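Phosphatidylinositol-specific phospholipase C (Listeria monocytogenes, PDB 2PLC) is a bacterial phospholipase of the TIM-barrel clan, a single chain in which parallel strands are surrounded by helices. Local coordinates at residues L54-R59 against Q263-I268; L69-G74 against L78-S83; G84-I89 against Q120-I125; E197-A202 against E238-N243. One frame throughout, in Å; residues are numbered along the deposited sequence.

How the contacts relate
From the N terminus, residues 54-59 come first, their partner 263-268 near the C terminus: contact 1 joins the turn after helix 50-55 to helix 262-269 and closes a loop of 203 residues containing the other three. Within it, contact 2 spans three residues and joins strand 70-73 to the start of helix 82-95; contact 3 closes a loop of 30 between helices 82-95 and 114-125, and contact 4 one of 35 between helices 191-207 and 226-246. These follow in series without crossing. Contacts 2 and 3 touch at Leu122 and at Ile71 on Val85. Contact 4 lies across the chain's centre from both; contact 1 meets contact 3 at Leu54 and Ile89 and contact 4 at Thr264 and Glu238.

Contact 1: L54-R59 against Q263-I268; sequences LEAGIR and QTIKNI
The turn Ala56-Gly57 lies against helix 262-269, with Gly57 CA 6.5 Å from Ile265 CA, and Gly57 leaves the helical conformation with a positive phi of 114°. Ile265 supplies nearly all of the helix side. Its CG2 branch, placed anti to the backbone N, is directed at the turn: CG2 stands 3.1 Å from Ala56 O, a close carbon-oxygen approach, and 4.1 Å from Gly57 CA. The other branch ends in CD1, which meets two methyls of the turn. Ile265 CD1 is 4.1 Å from Ala56 CB and 3.8 Å from Ile58 CD1, and the two isoleucine side chains cross at about a right angle. The turn is a Schellman motif closing helix 50-55 before the chain enters strand 60-65 of the barrel, and both isoleucines also touch Pro22 of the neighbouring strand 20-24. Gly57 N donates to Leu54 O over 3.0 Å, and that oxygen accepts a second bond from Arg59 NH1 at 2.8 Å, in the carbonyl plane and on a lone pair. The same NH1 bonds to Ile58 O, 2.8 Å away, but lies well above that carbonyl's plane, 57° out of it; by bridging the two oxygens, the guanidinium spans the turn from its helical side to its exit. The other terminal nitrogen, Arg59 NH2, forms a salt bridge with Glu99, while Trp6 NE1 hydrogen-bonds to Gly57 O.

Contact 2: L69-G74 against L78-S83; sequences LNIYHG and LNASLS
Leu69 opens the pairing: Leu69 O accepts from Leu82 N over 3.0 Å in a nearly straight bond, and the two leucines meet loosely through their CD2 methyls. Asn70 forms an antiparallel, non-hydrogen-bonded pair with Ser81, and its amide ND2 lies 3.6 Å from Ser81 CB. Ile71 uses both backbone N and O toward the second segment: Ile71 N donates to Ala80 O and Ile71 O accepts from Leu78 N, each over 2.9 Å. Its side chain divides the apolar partners: Ile71 CG1 packs 3.7 Å from Ala80 CB, Ile71 CD1 lies near Leu82 at the helix start, and Ile71 CG2, anti to the backbone N, meets Leu78 CD1 at 3.8 Å, the side chains crossing at about a right angle. Tyr72 CB points away from the second segment; its hydroxyl hydrogen-bonds to Asn68 and its ring makes a cation-pi contact with Lys66. At His73, CB alone rests on Leu78, 4.0 Å from CD2. Beyond the corner at Asn79, Ser81 takes the N-cap position of helix 82-95, OG bonded to Gly84 N. Backbone bonds thus fix how this β-hairpin runs into the helix, while Ile71 gives it an apolar underside turned to Ile63 and Ala65 of strand 60-65.

Contact 3: G84-I89 against Q120-I125; sequences GVLETI and QPLINI
Leu86 reaches across to Leu122 and Ile123, joining helices 82-95 and 114-125, two neighbouring members of the helical layer outside the barrel. The backbones stay well apart, the closest CA atoms being those of Leu86 and Ile123 at 8.3 Å, and a single methyl carries the contact. The close part is the cluster round Leu86 CD1, which lies 4.1 Å from Leu122 CD2, 4.1 Å from Ile123 CD1 and 4.0 Å from Leu122 O: ordinary van der Waals distances, with no hydrogen bond linking the segments. Leu86 and Ile123 cross at about a right angle. Although the CB of Ile123 points away, its chain bends back (chi1 -63°, chi2 -57°) and brings CD1 to the leucine. Leu122 has a first torsion of -115°, away from the staggered positions, and its two methyls serve different neighbours: CD2 faces Leu86 and CD1 packs on Leu82, one turn earlier in the same helix as Leu86. The buried side continues with Ile123 against Leu164 and Ile166, and with Val85 and Ile89 against Ile63 and Ile61 of strand 60-65. Against this cluster stands a looser side, where Glu87, Pro121 and Ile125 are exposed to solvent. On helix 82-95, away from the second segment, Thr88 OG1 donates to Gly84 O over 2.9 Å, approaching from the face of that carbonyl opposite to Thr88 N, which bonds to the same oxygen at 3.0 Å.

Contact 4: E197-A202 against E238-N243; sequences EIVQTA and EQFVLN
Val199 covers one face of the Phe240 ring. Its CG2 stands 4.0 Å from the ring centroid and only 4° off the normal, a CH-pi contact placed over the centre. The second methyl stands on the same side but beyond the ring carbons, above the CZ-CE1 edge, with Val199 CG1 3.5 Å from Phe240 CZ and 3.6 Å from Phe240 CE1. Ala202, one turn further along its helix, comes from a different direction: its CB meets the ring at the edge, close to the ring plane, 3.9 Å from Phe240 CE2. Phe240 therefore fits into the angle between two residues of one helix, touched over a face by one and at its edge by the other. Its CG is anti to the backbone N (chi1 175°), and this extends the ring from helix 226-246 toward helix 191-207. Behind these residues, helix 191-207 rests on the parallel strands. Thr201 touches Phe213 and Asn215 of strand 212-216 and Gln183 of strand 180-183, and Ala202 also rests on Asn215, whose ND2 hydrogen-bonds to Ile198 O. Within the helix, Thr201 OG1 donates to Glu197 O over 2.7 Å, nearly in line with the carbonyl bond, and Thr201 N bonds to the same oxygen. On the far helix, Glu238 OE1 accepts from Thr264 OG1, linking it to helix 262-269. With no hydrogen bond between the two segments, the helices meet here through dispersion and CH-pi contacts alone, and one aromatic ring supplies all of the second helix's side of the contact.

Contact 1: L54-R59 against Q263-I268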
loop_
_atom_site.group_PDB
_atom_site.type_symbol
_atom_site.label_atom_id
_atom_site.label_comp_id
_atom_site.label_asym_id
_atom_site.label_seq_id
_atom_site.Cartn_x
_atom_site.Cartn_y
_atom_site.Cartn_z
ATOM N N LEU A 54 -9.172 -0.753 -6.198
ATOM C CA LEU A 54 -8.393 -1.570 -7.121
ATOM C C LEU A 54 -8.756 -1.222 -8.561
ATOM O O LEU A 54 -7.875 -1.011 -9.388
ATOM C CB LEU A 54 -8.613 -3.059 -6.842
ATOM C CG LEU A 54 -8.147 -3.558 -5.468
ATOM C CD1 LEU A 54 -8.385 -5.057 -5.342
ATOM C CD2 LEU A 54 -6.677 -3.234 -5.264
ATOM N N GLU A 55 -10.049 -1.129 -8.850
ATOM C CA GLU A 55 -10.499 -0.775 -10.195
ATOM C C GLU A 55 -10.103 0.653 -10.574
ATOM O O GLU A 55 -10.015 0.981 -11.755
ATOM C CB GLU A 55 -12.015 -0.933 -10.334
ATOM C CG GLU A 55 -12.503 -2.368 -10.321
ATOM C CD GLU A 55 -13.789 -2.554 -11.118
ATOM O OE1 GLU A 55 -14.676 -1.665 -11.060
ATOM O OE2 GLU A 55 -13.906 -3.593 -11.810
ATOM N N ALA A 56 -9.881 1.499 -9.567
ATOM C CA ALA A 56 -9.479 2.885 -9.789
ATOM C C ALA A 56 -7.975 3.005 -10.060
ATOM O O ALA A 56 -7.485 4.079 -10.415
ATOM C CB ALA A 56 -9.872 3.746 -8.597
ATOM N N GLY A 57 -7.238 1.916 -9.861
ATOM C CA GLY A 57 -5.810 1.958 -10.112
ATOM C C GLY A 57 -4.905 1.801 -8.907
ATOM O O GLY A 57 -3.693 1.714 -9.068
ATOM N N ILE A 58 -5.472 1.775 -7.705
ATOM C CA ILE A 58 -4.677 1.617 -6.488
ATOM C C ILE A 58 -3.999 0.252 -6.542
ATOM O O ILE A 58 -4.648 -0.750 -6.834
ATOM C CB ILE A 58 -5.569 1.698 -5.220
ATOM C CG1 ILE A 58 -6.220 3.080 -5.104
ATOM C CG2 ILE A 58 -4.770 1.357 -3.971
ATOM C CD1 ILE A 58 -5.247 4.237 -5.060
ATOM N N ARG A 59 -2.690 0.216 -6.307
ATOM C CA ARG A 59 -1.963 -1.051 -6.347
ATOM C C ARG A 59 -1.209 -1.333 -5.063
ATOM O O ARG A 59 -0.466 -2.307 -4.963
ATOM C CB ARG A 59 -1.009 -1.105 -7.541
ATOM C CG ARG A 59 -1.703 -1.206 -8.888
ATOM C CD ARG A 59 -2.510 -2.485 -9.034
ATOM N NE ARG A 59 -3.236 -2.494 -10.298
ATOM C CZ ARG A 59 -4.468 -2.021 -10.465
ATOM N NH1 ARG A 59 -5.129 -1.503 -9.437
ATOM N NH2 ARG A 59 -5.029 -2.033 -11.672
ATOM N N GLN A 263 -8.957 11.266 -10.477
ATOM C CA GLN A 263 -8.083 12.125 -11.286
ATOM C C GLN A 263 -6.623 12.024 -10.849
ATOM O O GLN A 263 -5.720 11.834 -11.670
ATOM C CB GLN A 263 -8.550 13.580 -11.147
ATOM C CG GLN A 263 -7.738 14.610 -11.914
ATOM C CD GLN A 263 -8.203 14.772 -13.346
ATOM O OE1 GLN A 263 -8.096 13.847 -14.156
ATOM N NE2 GLN A 263 -8.729 15.953 -13.667
ATOM N N THR A 264 -6.409 12.173 -9.544
ATOM C CA THR A 264 -5.079 12.115 -8.953
ATOM C C THR A 264 -4.431 10.756 -9.189
ATOM O O THR A 264 -3.243 10.674 -9.490
ATOM C CB THR A 264 -5.135 12.384 -7.435
ATOM O OG1 THR A 264 -5.937 13.543 -7.183
ATOM C CG2 THR A 264 -3.740 12.624 -6.885
ATOM N N ILE A 265 -5.216 9.693 -9.042
ATOM C CA ILE A 265 -4.725 8.335 -9.236
ATOM C C ILE A 265 -4.255 8.131 -10.679
ATOM O O ILE A 265 -3.187 7.562 -10.916
ATOM C CB ILE A 265 -5.810 7.297 -8.869
ATOM C CG1 ILE A 265 -6.191 7.445 -7.392
ATOM C CG2 ILE A 265 -5.311 5.880 -9.146
ATOM C CD1 ILE A 265 -7.451 6.689 -6.991
ATOM N N LYS A 266 -5.037 8.630 -11.635
ATOM C CA LYS A 266 -4.694 8.504 -13.050
ATOM C C LYS A 266 -3.401 9.232 -13.398
ATOM O O LYS A 266 -2.564 8.710 -14.129
ATOM C CB LYS A 266 -5.820 9.046 -13.938
ATOM C CG LYS A 266 -6.993 8.104 -14.144
ATOM C CD LYS A 266 -7.958 8.669 -15.175
ATOM C CE LYS A 266 -9.133 7.739 -15.430
ATOM N NZ LYS A 266 -10.071 8.296 -16.450
ATOM N N ASN A 267 -3.249 10.447 -12.881
ATOM C CA ASN A 267 -2.060 11.240 -13.155
ATOM C C ASN A 267 -0.786 10.641 -12.584
ATOM O O ASN A 267 0.292 10.823 -13.148
ATOM C CB ASN A 267 -2.259 12.683 -12.689
ATOM C CG ASN A 267 -3.184 13.456 -13.605
ATOM O OD1 ASN A 267 -3.414 13.054 -14.743
ATOM N ND2 ASN A 267 -3.712 14.570 -13.122
ATOM N N ILE A 268 -0.905 9.922 -11.472
ATOM C CA ILE A 268 0.259 9.279 -10.872
ATOM C C ILE A 268 0.643 8.093 -11.761
ATOM O O ILE A 268 1.826 7.838 -11.993
ATOM C CB ILE A 268 -0.025 8.808 -9.427
ATOM C CG1 ILE A 268 -0.253 10.020 -8.527
ATOM C CG2 ILE A 268 1.136 7.976 -8.897
ATOM C CD1 ILE A 268 -0.585 9.666 -7.095
#

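Contact 2: L69-G74 against L78-S83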
loop_
_atom_site.group_PDB
_atom_site.type_symbol
_atom_site.label_atom_id
_atom_site.label_comp_id
_atom_site.label_asym_id
_atom_site.label_seq_id
_atom_site.Cartn_x
_atom_site.Cartn_y
_atom_site.Cartn_z
ATOM N N LEU A 69 -8.564 -12.253 13.374
ATOM C CA LEU A 69 -8.603 -12.161 11.914
ATOM C C LEU A 69 -9.581 -11.141 11.342
ATOM O O LEU A 69 -10.037 -11.279 10.211
ATOM C CB LEU A 69 -8.835 -13.538 11.284
ATOM C CG LEU A 69 -7.725 -14.559 11.534
ATOM C CD1 LEU A 69 -8.048 -15.853 10.807
ATOM C CD2 LEU A 69 -6.397 -13.998 11.065
ATOM N N ASN A 70 -9.895 -10.117 12.127
ATOM C CA ASN A 70 -10.803 -9.063 11.686
ATOM C C ASN A 70 -10.019 -7.784 11.431
ATOM O O ASN A 70 -8.947 -7.590 12.002
ATOM C CB ASN A 70 -11.887 -8.795 12.732
ATOM C CG ASN A 70 -12.994 -9.828 12.716
ATOM O OD1 ASN A 70 -13.704 -9.990 13.703
ATOM N ND2 ASN A 70 -13.162 -10.516 11.589
ATOM N N ILE A 71 -10.576 -6.916 10.586
ATOM C CA ILE A 71 -9.953 -5.647 10.224
ATOM C C ILE A 71 -10.299 -4.575 11.251
ATOM O O ILE A 71 -11.473 -4.357 11.572
ATOM C CB ILE A 71 -10.387 -5.185 8.808
ATOM C CG1 ILE A 71 -10.147 -6.308 7.786
ATOM C CG2 ILE A 71 -9.632 -3.926 8.407
ATOM C CD1 ILE A 71 -8.765 -6.935 7.848
ATOM N N TYR A 72 -9.266 -3.904 11.755
ATOM C CA TYR A 72 -9.434 -2.878 12.776
ATOM C C TYR A 72 -8.697 -1.566 12.530
ATOM O O TYR A 72 -7.857 -1.437 11.640
ATOM C CB TYR A 72 -8.966 -3.409 14.141
ATOM C CG TYR A 72 -9.883 -4.414 14.800
ATOM C CD1 TYR A 72 -9.849 -5.759 14.441
ATOM C CD2 TYR A 72 -10.781 -4.018 15.792
ATOM C CE1 TYR A 72 -10.687 -6.686 15.050
ATOM C CE2 TYR A 72 -11.624 -4.937 16.406
ATOM C CZ TYR A 72 -11.571 -6.267 16.028
ATOM O OH TYR A 72 -12.411 -7.179 16.618
ATOM N N HIS A 73 -9.042 -0.599 13.369
ATOM C CA HIS A 73 -8.438 0.719 13.385
ATOM C C HIS A 73 -8.375 0.957 14.886
ATOM O O HIS A 73 -9.240 1.615 15.466
ATOM C CB HIS A 73 -9.338 1.751 12.716
ATOM C CG HIS A 73 -8.755 3.129 12.704
ATOM N ND1 HIS A 73 -8.758 3.953 13.809
ATOM C CD2 HIS A 73 -8.129 3.820 11.725
ATOM C CE1 HIS A 73 -8.158 5.091 13.510
ATOM N NE2 HIS A 73 -7.767 5.036 12.249
ATOM N N GLY A 74 -7.377 0.348 15.517
ATOM C CA GLY A 74 -7.241 0.454 16.955
ATOM C C GLY A 74 -8.350 -0.388 17.565
ATOM O O GLY A 74 -8.503 -1.560 17.216
ATOM N N LEU A 78 -13.731 -2.527 11.751
ATOM C CA LEU A 78 -14.073 -1.952 10.456
ATOM C C LEU A 78 -15.058 -2.748 9.600
ATOM O O LEU A 78 -15.125 -2.549 8.390
ATOM C CB LEU A 78 -12.800 -1.645 9.662
ATOM C CG LEU A 78 -11.827 -0.638 10.294
ATOM C CD1 LEU A 78 -10.654 -0.406 9.364
ATOM C CD2 LEU A 78 -12.535 0.677 10.576
ATOM N N ASN A 79 -15.844 -3.623 10.225
ATOM C CA ASN A 79 -16.832 -4.431 9.500
ATOM C C ASN A 79 -16.259 -5.168 8.291
ATOM O O ASN A 79 -16.835 -5.145 7.196
ATOM C CB ASN A 79 -18.032 -3.573 9.071
ATOM C CG ASN A 79 -18.970 -3.265 10.221
ATOM O OD1 ASN A 79 -18.610 -3.415 11.390
ATOM N ND2 ASN A 79 -20.183 -2.839 9.897
ATOM N N ALA A 80 -15.109 -5.799 8.498
ATOM C CA ALA A 80 -14.438 -6.555 7.449
ATOM C C ALA A 80 -13.544 -7.603 8.097
ATOM O O ALA A 80 -13.144 -7.461 9.250
ATOM C CB ALA A 80 -13.608 -5.622 6.563
ATOM N N SER A 81 -13.266 -8.673 7.362
ATOM C CA SER A 81 -12.411 -9.747 7.859
ATOM C C SER A 81 -11.263 -9.931 6.877
ATOM O O SER A 81 -11.347 -9.518 5.715
ATOM C CB SER A 81 -13.205 -11.050 7.988
ATOM O OG SER A 81 -13.821 -11.399 6.755
ATOM N N LEU A 82 -10.182 -10.541 7.343
ATOM C CA LEU A 82 -9.032 -10.764 6.481
ATOM C C LEU A 82 -9.404 -11.700 5.333
ATOM O O LEU A 82 -8.968 -11.502 4.203
ATOM C CB LEU A 82 -7.855 -11.314 7.288
ATOM C CG LEU A 82 -6.507 -11.322 6.571
ATOM C CD1 LEU A 82 -6.219 -9.947 5.981
ATOM C CD2 LEU A 82 -5.412 -11.739 7.533
ATOM N N SER A 83 -10.259 -12.683 5.617
ATOM C CA SER A 83 -10.702 -13.633 4.599
ATOM C C SER A 83 -11.473 -12.893 3.519
ATOM O O SER A 83 -11.355 -13.209 2.331
ATOM C CB SER A 83 -11.581 -14.727 5.216
ATOM O OG SER A 83 -12.753 -14.182 5.795
#

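Contact 3: G84-I89 against Q120-I125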
loop_
_atom_site.group_PDB
_atom_site.type_symbol
_atom_site.label_atom_id
_atom_site.label_comp_id
_atom_site.label_asym_id
_atom_site.label_seq_id
_atom_site.Cartn_x
_atom_site.Cartn_y
_atom_site.Cartn_z
ATOM N N GLY A 84 -12.235 -11.883 3.937
ATOM C CA GLY A 84 -13.006 -11.094 2.992
ATOM C C GLY A 84 -12.079 -10.293 2.103
ATOM O O GLY A 84 -12.261 -10.232 0.882
ATOM N N VAL A 85 -11.071 -9.685 2.723
ATOM C CA VAL A 85 -10.079 -8.886 2.007
ATOM C C VAL A 85 -9.325 -9.760 0.999
ATOM O O VAL A 85 -9.211 -9.402 -0.175
ATOM C CB VAL A 85 -9.076 -8.233 2.994
ATOM C CG1 VAL A 85 -7.961 -7.535 2.241
ATOM C CG2 VAL A 85 -9.797 -7.238 3.880
ATOM N N LEU A 86 -8.833 -10.913 1.453
ATOM C CA LEU A 86 -8.100 -11.830 0.585
ATOM C C LEU A 86 -8.932 -12.315 -0.589
ATOM O O LEU A 86 -8.417 -12.422 -1.704
ATOM C CB LEU A 86 -7.564 -13.025 1.378
ATOM C CG LEU A 86 -6.476 -12.672 2.392
ATOM C CD1 LEU A 86 -5.970 -13.926 3.087
ATOM C CD2 LEU A 86 -5.333 -11.951 1.691
ATOM N N GLU A 87 -10.218 -12.574 -0.361
ATOM C CA GLU A 87 -11.076 -13.039 -1.447
ATOM C C GLU A 87 -11.290 -11.941 -2.477
ATOM O O GLU A 87 -11.352 -12.204 -3.679
ATOM C CB GLU A 87 -12.422 -13.539 -0.933
ATOM C CG GLU A 87 -13.396 -13.812 -2.065
ATOM C CD GLU A 87 -14.526 -14.710 -1.671
ATOM O OE1 GLU A 87 -15.506 -14.212 -1.082
ATOM O OE2 GLU A 87 -14.433 -15.919 -1.967
ATOM N N THR A 88 -11.395 -10.708 -2.001
ATOM C CA THR A 88 -11.581 -9.571 -2.884
ATOM C C THR A 88 -10.333 -9.363 -3.736
ATOM O O THR A 88 -10.429 -9.257 -4.955
ATOM C CB THR A 88 -11.882 -8.286 -2.086
ATOM O OG1 THR A 88 -13.086 -8.461 -1.325
ATOM C CG2 THR A 88 -12.053 -7.098 -3.029
ATOM N N ILE A 89 -9.166 -9.319 -3.091
ATOM C CA ILE A 89 -7.893 -9.119 -3.791
ATOM C C ILE A 89 -7.692 -10.213 -4.833
ATOM O O ILE A 89 -7.352 -9.951 -5.987
ATOM C CB ILE A 89 -6.689 -9.202 -2.834
ATOM C CG1 ILE A 89 -6.877 -8.283 -1.630
ATOM C CG2 ILE A 89 -5.418 -8.854 -3.581
ATOM C CD1 ILE A 89 -7.170 -6.866 -1.996
ATOM N N GLN A 120 -1.438 -17.643 9.162
ATOM C CA GLN A 120 -0.870 -18.694 8.313
ATOM C C GLN A 120 -1.862 -19.575 7.556
ATOM O O GLN A 120 -1.740 -19.733 6.342
ATOM C CB GLN A 120 0.125 -19.551 9.101
ATOM C CG GLN A 120 1.399 -18.803 9.469
ATOM C CD GLN A 120 2.448 -19.687 10.109
ATOM O OE1 GLN A 120 2.371 -20.917 10.041
ATOM N NE2 GLN A 120 3.443 -19.065 10.732
ATOM N N PRO A 121 -2.852 -20.162 8.254
ATOM C CA PRO A 121 -3.834 -21.017 7.574
ATOM C C PRO A 121 -4.576 -20.279 6.460
ATOM O O PRO A 121 -4.929 -20.871 5.441
ATOM C CB PRO A 121 -4.783 -21.406 8.705
ATOM C CG PRO A 121 -3.883 -21.421 9.907
ATOM C CD PRO A 121 -3.080 -20.164 9.711
ATOM N N LEU A 122 -4.788 -18.979 6.656
ATOM C CA LEU A 122 -5.483 -18.139 5.683
ATOM C C LEU A 122 -4.623 -17.804 4.476
ATOM O O LEU A 122 -5.092 -17.837 3.342
ATOM C CB LEU A 122 -5.937 -16.838 6.335
ATOM C CG LEU A 122 -7.442 -16.615 6.423
ATOM C CD1 LEU A 122 -7.681 -15.192 6.881
ATOM C CD2 LEU A 122 -8.101 -16.860 5.072
ATOM N N ILE A 123 -3.380 -17.417 4.738
ATOM C CA ILE A 123 -2.448 -17.071 3.675
ATOM C C ILE A 123 -2.160 -18.307 2.822
ATOM O O ILE A 123 -2.211 -18.247 1.595
ATOM C CB ILE A 123 -1.120 -16.510 4.253
ATOM C CG1 ILE A 123 -1.378 -15.209 5.025
ATOM C CG2 ILE A 123 -0.109 -16.281 3.141
ATOM C CD1 ILE A 123 -2.051 -14.113 4.209
ATOM N N ASN A 124 -1.919 -19.434 3.487
ATOM C CA ASN A 124 -1.622 -20.699 2.818
ATOM C C ASN A 124 -2.720 -21.148 1.852
ATOM O O ASN A 124 -2.453 -21.856 0.881
ATOM C CB ASN A 124 -1.358 -21.789 3.856
ATOM C CG ASN A 124 -0.772 -23.038 3.247
ATOM O OD1 ASN A 124 0.182 -22.978 2.466
ATOM N ND2 ASN A 124 -1.342 -24.184 3.595
ATOM N N ILE A 125 -3.953 -20.742 2.130
ATOM C CA ILE A 125 -5.091 -21.078 1.281
ATOM C C ILE A 125 -4.979 -20.363 -0.067
ATOM O O ILE A 125 -5.413 -20.877 -1.099
ATOM C CB ILE A 125 -6.425 -20.672 1.972
ATOM C CG1 ILE A 125 -6.628 -21.513 3.226
ATOM C CG2 ILE A 125 -7.602 -20.831 1.042
ATOM C CD1 ILE A 125 -6.378 -22.992 3.005
#

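Contact 4: E197-A202 against E238-N243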
loop_
_atom_site.group_PDB
_atom_site.type_symbol
_atom_site.label_atom_id
_atom_site.label_comp_id
_atom_site.label_asym_id
_atom_site.label_seq_id
_atom_site.Cartn_x
_atom_site.Cartn_y
_atom_site.Cartn_z
ATOM N N GLU A 197 8.649 17.112 2.910
ATOM C CA GLU A 197 9.053 15.724 3.121
ATOM C C GLU A 197 8.564 14.816 2.003
ATOM O O GLU A 197 9.238 13.853 1.633
ATOM C CB GLU A 197 8.531 15.220 4.463
ATOM C CG GLU A 197 9.094 15.981 5.644
ATOM C CD GLU A 197 8.452 15.580 6.948
ATOM O OE1 GLU A 197 7.216 15.412 6.978
ATOM O OE2 GLU A 197 9.183 15.441 7.951
ATOM N N ILE A 198 7.380 15.110 1.478
ATOM C CA ILE A 198 6.831 14.315 0.384
ATOM C C ILE A 198 7.677 14.556 -0.866
ATOM O O ILE A 198 8.182 13.611 -1.463
ATOM C CB ILE A 198 5.337 14.661 0.118
ATOM C CG1 ILE A 198 4.478 14.201 1.300
ATOM C CG2 ILE A 198 4.850 13.981 -1.160
ATOM C CD1 ILE A 198 3.040 14.687 1.247
ATOM N N VAL A 199 7.886 15.828 -1.208
ATOM C CA VAL A 199 8.683 16.216 -2.375
ATOM C C VAL A 199 10.118 15.678 -2.318
ATOM O O VAL A 199 10.629 15.140 -3.306
ATOM C CB VAL A 199 8.708 17.760 -2.536
ATOM C CG1 VAL A 199 9.711 18.174 -3.587
ATOM C CG2 VAL A 199 7.333 18.260 -2.941
ATOM N N GLN A 200 10.759 15.807 -1.159
ATOM C CA GLN A 200 12.126 15.323 -0.986
ATOM C C GLN A 200 12.232 13.811 -1.187
ATOM O O GLN A 200 13.159 13.332 -1.838
ATOM C CB GLN A 200 12.653 15.712 0.395
ATOM C CG GLN A 200 12.917 17.195 0.546
ATOM C CD GLN A 200 13.341 17.576 1.949
ATOM O OE1 GLN A 200 13.613 16.712 2.785
ATOM N NE2 GLN A 200 13.390 18.881 2.221
ATOM N N THR A 201 11.266 13.069 -0.647
ATOM C CA THR A 201 11.244 11.612 -0.756
ATOM C C THR A 201 10.968 11.150 -2.180
ATOM O O THR A 201 11.502 10.136 -2.622
ATOM C CB THR A 201 10.209 11.013 0.209
ATOM O OG1 THR A 201 10.501 11.477 1.531
ATOM C CG2 THR A 201 10.264 9.486 0.196
ATOM N N ALA A 202 10.148 11.910 -2.899
ATOM C CA ALA A 202 9.824 11.591 -4.283
ATOM C C ALA A 202 11.063 11.850 -5.132
ATOM O O ALA A 202 11.348 11.114 -6.075
ATOM C CB ALA A 202 8.686 12.457 -4.764
ATOM N N GLU A 238 -0.308 16.248 -6.728
ATOM C CA GLU A 238 -0.717 15.950 -8.093
ATOM C C GLU A 238 -0.029 16.869 -9.107
ATOM O O GLU A 238 0.419 16.413 -10.161
ATOM C CB GLU A 238 -2.228 16.073 -8.225
ATOM C CG GLU A 238 -2.766 15.616 -9.565
ATOM C CD GLU A 238 -4.270 15.778 -9.679
ATOM O OE1 GLU A 238 -4.952 15.970 -8.645
ATOM O OE2 GLU A 238 -4.772 15.711 -10.818
ATOM N N GLN A 239 0.056 18.158 -8.780
ATOM C CA GLN A 239 0.699 19.143 -9.650
ATOM C C GLN A 239 2.201 18.919 -9.730
ATOM O O GLN A 239 2.820 19.159 -10.766
ATOM C CB GLN A 239 0.436 20.550 -9.143
ATOM C CG GLN A 239 -0.964 21.037 -9.399
ATOM C CD GLN A 239 -1.245 22.340 -8.691
ATOM O OE1 GLN A 239 -0.362 23.192 -8.560
ATOM N NE2 GLN A 239 -2.475 22.500 -8.211
ATOM N N PHE A 240 2.778 18.479 -8.618
ATOM C CA PHE A 240 4.201 18.205 -8.539
ATOM C C PHE A 240 4.557 17.036 -9.457
ATOM O O PHE A 240 5.562 17.084 -10.166
ATOM C CB PHE A 240 4.582 17.882 -7.100
ATOM C CG PHE A 240 6.009 17.474 -6.932
ATOM C CD1 PHE A 240 7.034 18.395 -7.108
ATOM C CD2 PHE A 240 6.332 16.165 -6.586
ATOM C CE1 PHE A 240 8.360 18.021 -6.938
ATOM C CE2 PHE A 240 7.658 15.780 -6.415
ATOM C CZ PHE A 240 8.676 16.711 -6.591
ATOM N N VAL A 241 3.714 16.003 -9.447
ATOM C CA VAL A 241 3.910 14.817 -10.273
ATOM C C VAL A 241 3.737 15.170 -11.749
ATOM O O VAL A 241 4.475 14.678 -12.599
ATOM C CB VAL A 241 2.926 13.696 -9.882
ATOM C CG1 VAL A 241 3.143 12.471 -10.753
ATOM C CG2 VAL A 241 3.106 13.335 -8.414
ATOM N N LEU A 242 2.780 16.042 -12.047
ATOM C CA LEU A 242 2.528 16.476 -13.423
ATOM C C LEU A 242 3.740 17.212 -14.004
ATOM O O LEU A 242 4.097 17.020 -15.168
ATOM C CB LEU A 242 1.284 17.371 -13.467
ATOM C CG LEU A 242 -0.012 16.755 -14.004
ATOM C CD1 LEU A 242 -0.026 15.258 -13.789
ATOM C CD2 LEU A 242 -1.216 17.419 -13.355
ATOM N N ASN A 243 4.382 18.029 -13.174
ATOM C CA ASN A 243 5.566 18.783 -13.573
ATOM C C ASN A 243 6.727 17.834 -13.886
ATOM O O ASN A 243 7.360 17.938 -14.935
ATOM C CB ASN A 243 5.975 19.737 -12.446
ATOM C CG ASN A 243 7.183 20.583 -12.803
ATOM O OD1 ASN A 243 8.058 20.821 -11.966
ATOM N ND2 ASN A 243 7.237 21.044 -14.051
#